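Local coordinates for protein ftsY (Mycoplasma mycoides, PDB 1ZU4) that serves as a receptor for the signal recognition particle (SRP), the fragment being the receptor's NG domain, a helical bundle joined to a P-loop NTPase fold, at residues I301-Y304 against I305-S309; L40-V43 against L44-D48. All coordinates share one frame; numbering follows the deposited sequence.

Overall arrangement
Both contacts are local, each along one helix and into the residues that follow it, with centres about 17 Å apart where the two halves of the NG domain meet. Interaction 1 lies on helix 301-308, the last of the chain, which packs on helices 71-87 and 12-27; interaction 2 is on helix 34-46 of the helical bundle. Both touch Phe-18, through Leu-308 and through Val-43 and Thr-47. Each has a buried apolar side and a more exposed, mixed one, where Val-306 and Ile-45 join polar residues. Interaction 1 adds a side-chain bond, Gln-303 to His-307, to its backbone bonds, whereas in interaction 2 the Gln-46 amide is weakly bonded and Thr-47 closes back onto Leu-44.

Interaction 1: residues I301-Y304 against I305-S309; sequences IDQY and IVHLS
Four successive i-to-i+4 backbone bonds, from the amides of Ile-305, Val-306, His-307 and Leu-308 to the carbonyls of Ile-301, Asp-302, Gln-303 and Tyr-304, join the two segments as one regular helix. On the polar side, His-307 NE2 donates to Gln-303 OE1 at 2.9 Å in a bent bond. The oxygen lies at the imidazole edge, in the ring plane, but the donor sits 45° above the amide plane, off the lone pairs, and amide and ring planes stand 81° apart. A bend at chi2 (-64°) swings the Gln-303 amide alongside the ring. Asp-302 OD2 passes Val-306 CG2 at 3.9 Å. This C-terminal helix of the NG domain turns its apolar side to the helical bundle: Ile-301 and Ile-305 point the same way onto helix 71-87, with CD1 of Ile-301 3.9 Å from CG1 of Ile-305, while Leu-308 reaches Phe-18. Ile-305 CD1 also meets the Tyr-304 ring edge, 3.8 Å from CD2, in the ring plane. The Tyr-304 hydroxyl is hydrogen-bonded to Gly-270 O and Gly-273 N. At the helix end, Ile-305 O accepts Ser-309 OG at 2.8 Å and Ser-309 N at 2.9 Å, from opposite faces of its carbonyl plane.

Interaction 2: residues L40-V43 against L44-D48; sequences LEDV and LIQTD
The carbonyl oxygen of Leu-44, whose own amide is bonded to Leu-40 O at 2.9 Å, is gripped twice by Thr-47. The hydroxyl OG1 of Thr-47 donates to Leu-44 O at 2.8 Å, lying in the carbonyl plane, and the amide N of Thr-47 reaches the same oxygen at 3.2 Å. A chi1 of 78° sets OG1 between the backbone N and carbonyl carbon of Thr-47, folding it back over the preceding turn. This is the closing part of helix 34-46 in the helical bundle of an SRP54-type protein, and the backbone bonding changes along it. Ile-45 N still makes an i-to-i+4 bond to Glu-41 O, whereas Gln-46 N is shared weakly between Asp-42 O at 3.3 Å and Val-43 O at 3.1 Å, and Asp-48 N bonds i-to-i+3 to Ile-45 O. The chain leaves helical geometry at Asp-48, whose phi is positive (59°), and passes close to the NTPase half: the Thr-47 backbone is bonded to Gly-271, and Asp-48 O accepts from Gln-241 NE2. On the buried side Leu-40 and Leu-44 cross at a slant, CG of Leu-40 lying 4.1 Å from CD1 of Leu-44. Leu-44 continues onto Val-54 and Val-57 of helix 51-64, while Val-43 faces Phe-18 of helix 12-27. The Glu-41 carboxylate is held by Ser-58 through OE2. Along the more exposed side, Ile-45 takes chi1 -70°, which folds its longer branch back and leaves CG1 3.2 Å from Glu-41 O, with CD1 3.4 Å from that same oxygen.

Interaction 1: residues I301-Y304 against I305-S309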
loop_
_atom_site.group_PDB
_atom_site.type_symbol
_atom_site.label_atom_id
_atom_site.label_comp_id
_atom_site.label_asym_id
_atom_site.label_seq_id
_atom_site.Cartn_x
_atom_site.Cartn_y
_atom_site.Cartn_z
ATOM N N ILE A 301 3.417 5.838 8.929
ATOM C CA ILE A 301 4.420 4.901 9.420
ATOM C C ILE A 301 4.501 4.880 10.946
ATOM O O ILE A 301 4.700 3.791 11.511
ATOM C CB ILE A 301 5.836 5.146 8.817
ATOM C CG1 ILE A 301 6.848 4.124 9.390
ATOM C CG2 ILE A 301 6.296 6.610 9.011
ATOM C CD1 ILE A 301 6.507 2.678 9.045
ATOM N N ASP A 302 4.347 6.032 11.618
ATOM C CA ASP A 302 4.378 6.004 13.102
ATOM C C ASP A 302 3.212 5.176 13.681
ATOM O O ASP A 302 3.371 4.437 14.658
ATOM C CB ASP A 302 4.516 7.386 13.748
ATOM C CG ASP A 302 4.811 7.303 15.228
ATOM O OD1 ASP A 302 5.879 6.744 15.625
ATOM O OD2 ASP A 302 3.943 7.736 16.025
ATOM N N GLN A 303 2.057 5.278 13.058
ATOM C CA GLN A 303 0.893 4.536 13.491
ATOM C C GLN A 303 1.061 3.042 13.239
ATOM O O GLN A 303 0.679 2.221 14.061
ATOM C CB GLN A 303 -0.356 5.066 12.792
ATOM C CG GLN A 303 -0.873 6.379 13.417
ATOM C CD GLN A 303 -1.335 6.195 14.852
ATOM O OE1 GLN A 303 -2.388 5.604 15.084
ATOM N NE2 GLN A 303 -0.547 6.677 15.821
ATOM N N TYR A 304 1.580 2.695 12.067
ATOM C CA TYR A 304 1.871 1.316 11.753
ATOM C C TYR A 304 2.790 0.748 12.847
ATOM O O TYR A 304 2.489 -0.291 13.447
ATOM C CB TYR A 304 2.566 1.254 10.392
ATOM C CG TYR A 304 2.926 -0.123 9.914
ATOM C CD1 TYR A 304 2.022 -0.877 9.165
ATOM C CD2 TYR A 304 4.210 -0.645 10.147
ATOM C CE1 TYR A 304 2.379 -2.130 8.688
ATOM C CE2 TYR A 304 4.563 -1.879 9.698
ATOM C CZ TYR A 304 3.652 -2.616 8.966
ATOM O OH TYR A 304 4.028 -3.822 8.518
ATOM N N ILE A 305 3.872 1.468 13.151
ATOM C CA ILE A 305 4.844 0.984 14.159
ATOM C C ILE A 305 4.265 0.911 15.591
ATOM O O ILE A 305 4.459 -0.063 16.307
ATOM C CB ILE A 305 6.143 1.863 14.148
ATOM C CG1 ILE A 305 6.847 1.767 12.783
ATOM C CG2 ILE A 305 7.125 1.436 15.247
ATOM C CD1 ILE A 305 7.114 0.357 12.314
ATOM N N VAL A 306 3.576 1.970 16.013
ATOM C CA VAL A 306 2.969 2.008 17.364
ATOM C C VAL A 306 1.924 0.892 17.568
ATOM O O VAL A 306 1.914 0.212 18.597
ATOM C CB VAL A 306 2.407 3.439 17.653
ATOM C CG1 VAL A 306 1.434 3.426 18.817
ATOM C CG2 VAL A 306 3.580 4.403 17.921
ATOM N N HIS A 307 1.058 0.676 16.586
ATOM C CA HIS A 307 0.058 -0.395 16.695
ATOM C C HIS A 307 0.677 -1.811 16.556
ATOM O O HIS A 307 0.226 -2.783 17.203
ATOM C CB HIS A 307 -1.108 -0.125 15.726
ATOM C CG HIS A 307 -1.913 1.084 16.111
ATOM N ND1 HIS A 307 -2.818 1.068 17.149
ATOM C CD2 HIS A 307 -1.911 2.354 15.635
ATOM C CE1 HIS A 307 -3.361 2.269 17.277
ATOM N NE2 HIS A 307 -2.832 3.068 16.368
ATOM N N LEU A 308 1.730 -1.923 15.762
ATOM C CA LEU A 308 2.513 -3.188 15.681
ATOM C C LEU A 308 3.115 -3.501 17.028
ATOM O O LEU A 308 3.196 -4.669 17.423
ATOM C CB LEU A 308 3.687 -3.070 14.690
ATOM C CG LEU A 308 4.654 -4.272 14.559
ATOM C CD1 LEU A 308 3.883 -5.608 14.308
ATOM C CD2 LEU A 308 5.638 -3.981 13.446
ATOM N N SER A 309 3.492 -2.438 17.730
ATOM C CA SER A 309 4.177 -2.522 19.013
ATOM C C SER A 309 3.263 -2.566 20.241
ATOM O O SER A 309 3.764 -2.686 21.349
ATOM C CB SER A 309 5.119 -1.323 19.135
ATOM O OG SER A 309 6.099 -1.421 18.116
#

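Interaction 2: residues L40-V43 against L44-D48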
loop_
_atom_site.group_PDB
_atom_site.type_symbol
_atom_site.label_atom_id
_atom_site.label_comp_id
_atom_site.label_asym_id
_atom_site.label_seq_id
_atom_site.Cartn_x
_atom_site.Cartn_y
_atom_site.Cartn_z
ATOM N N LEU A 40 17.695 -10.550 20.123
ATOM C CA LEU A 40 16.793 -9.579 19.525
ATOM C C LEU A 40 16.741 -9.739 18.013
ATOM O O LEU A 40 15.653 -9.695 17.386
ATOM C CB LEU A 40 17.193 -8.164 19.916
ATOM C CG LEU A 40 16.483 -7.018 19.144
ATOM C CD1 LEU A 40 15.048 -6.912 19.582
ATOM C CD2 LEU A 40 17.212 -5.674 19.356
ATOM N N GLU A 41 17.911 -9.974 17.419
ATOM C CA GLU A 41 18.028 -10.107 15.962
ATOM C C GLU A 41 17.216 -11.279 15.492
ATOM O O GLU A 41 16.551 -11.206 14.474
ATOM C CB GLU A 41 19.515 -10.226 15.566
ATOM C CG GLU A 41 20.169 -8.858 15.480
ATOM C CD GLU A 41 21.689 -8.873 15.507
ATOM O OE1 GLU A 41 22.356 -9.932 15.387
ATOM O OE2 GLU A 41 22.210 -7.784 15.659
ATOM N N ASP A 42 17.219 -12.361 16.267
ATOM C CA ASP A 42 16.360 -13.485 15.954
ATOM C C ASP A 42 14.856 -13.165 15.987
ATOM O O ASP A 42 14.110 -13.526 15.086
ATOM C CB ASP A 42 16.702 -14.718 16.794
ATOM C CG ASP A 42 16.056 -15.938 16.246
ATOM O OD1 ASP A 42 16.364 -16.300 15.090
ATOM O OD2 ASP A 42 15.192 -16.543 16.930
ATOM N N VAL A 43 14.417 -12.428 16.977
ATOM C CA VAL A 43 13.049 -11.923 16.955
ATOM C C VAL A 43 12.758 -11.033 15.731
ATOM O O VAL A 43 11.722 -11.179 15.113
ATOM C CB VAL A 43 12.751 -11.158 18.226
ATOM C CG1 VAL A 43 11.398 -10.422 18.129
ATOM C CG2 VAL A 43 12.824 -12.084 19.452
ATOM N N LEU A 44 13.668 -10.129 15.367
ATOM C CA LEU A 44 13.405 -9.213 14.256
ATOM C C LEU A 44 13.287 -10.009 12.983
ATOM O O LEU A 44 12.454 -9.705 12.107
ATOM C CB LEU A 44 14.519 -8.161 14.137
ATOM C CG LEU A 44 14.503 -7.175 15.306
ATOM C CD1 LEU A 44 15.622 -6.201 15.215
ATOM C CD2 LEU A 44 13.155 -6.446 15.464
ATOM N N ILE A 45 14.080 -11.083 12.887
ATOM C CA ILE A 45 14.046 -11.919 11.682
ATOM C C ILE A 45 12.632 -12.500 11.492
ATOM O O ILE A 45 12.099 -12.534 10.383
ATOM C CB ILE A 45 15.140 -13.051 11.697
ATOM C CG1 ILE A 45 16.530 -12.426 11.526
ATOM C CG2 ILE A 45 14.845 -14.075 10.555
ATOM C CD1 ILE A 45 17.723 -13.259 11.968
ATOM N N GLN A 46 12.003 -12.905 12.584
ATOM C CA GLN A 46 10.710 -13.576 12.480
ATOM C C GLN A 46 9.548 -12.685 12.051
ATOM O O GLN A 46 8.487 -13.192 11.698
ATOM C CB GLN A 46 10.376 -14.297 13.780
ATOM C CG GLN A 46 11.247 -15.569 13.992
ATOM C CD GLN A 46 11.118 -16.100 15.391
ATOM O OE1 GLN A 46 11.801 -15.628 16.306
ATOM N NE2 GLN A 46 10.237 -17.096 15.583
ATOM N N THR A 47 9.729 -11.367 12.119
ATOM C CA THR A 47 8.754 -10.384 11.600
ATOM C C THR A 47 8.691 -10.372 10.073
ATOM O O THR A 47 7.773 -9.758 9.469
ATOM C CB THR A 47 9.085 -8.941 12.080
ATOM O OG1 THR A 47 10.165 -8.401 11.306
ATOM C CG2 THR A 47 9.439 -8.911 13.553
ATOM N N ASP A 48 9.663 -11.078 9.462
ATOM C CA ASP A 48 9.980 -11.088 8.034
ATOM C C ASP A 48 10.341 -9.736 7.428
ATOM O O ASP A 48 10.044 -9.499 6.268
ATOM C CB ASP A 48 8.875 -11.756 7.205
ATOM C CG ASP A 48 8.721 -13.254 7.506
ATOM O OD1 ASP A 48 9.618 -13.901 8.091
ATOM O OD2 ASP A 48 7.670 -13.797 7.169
#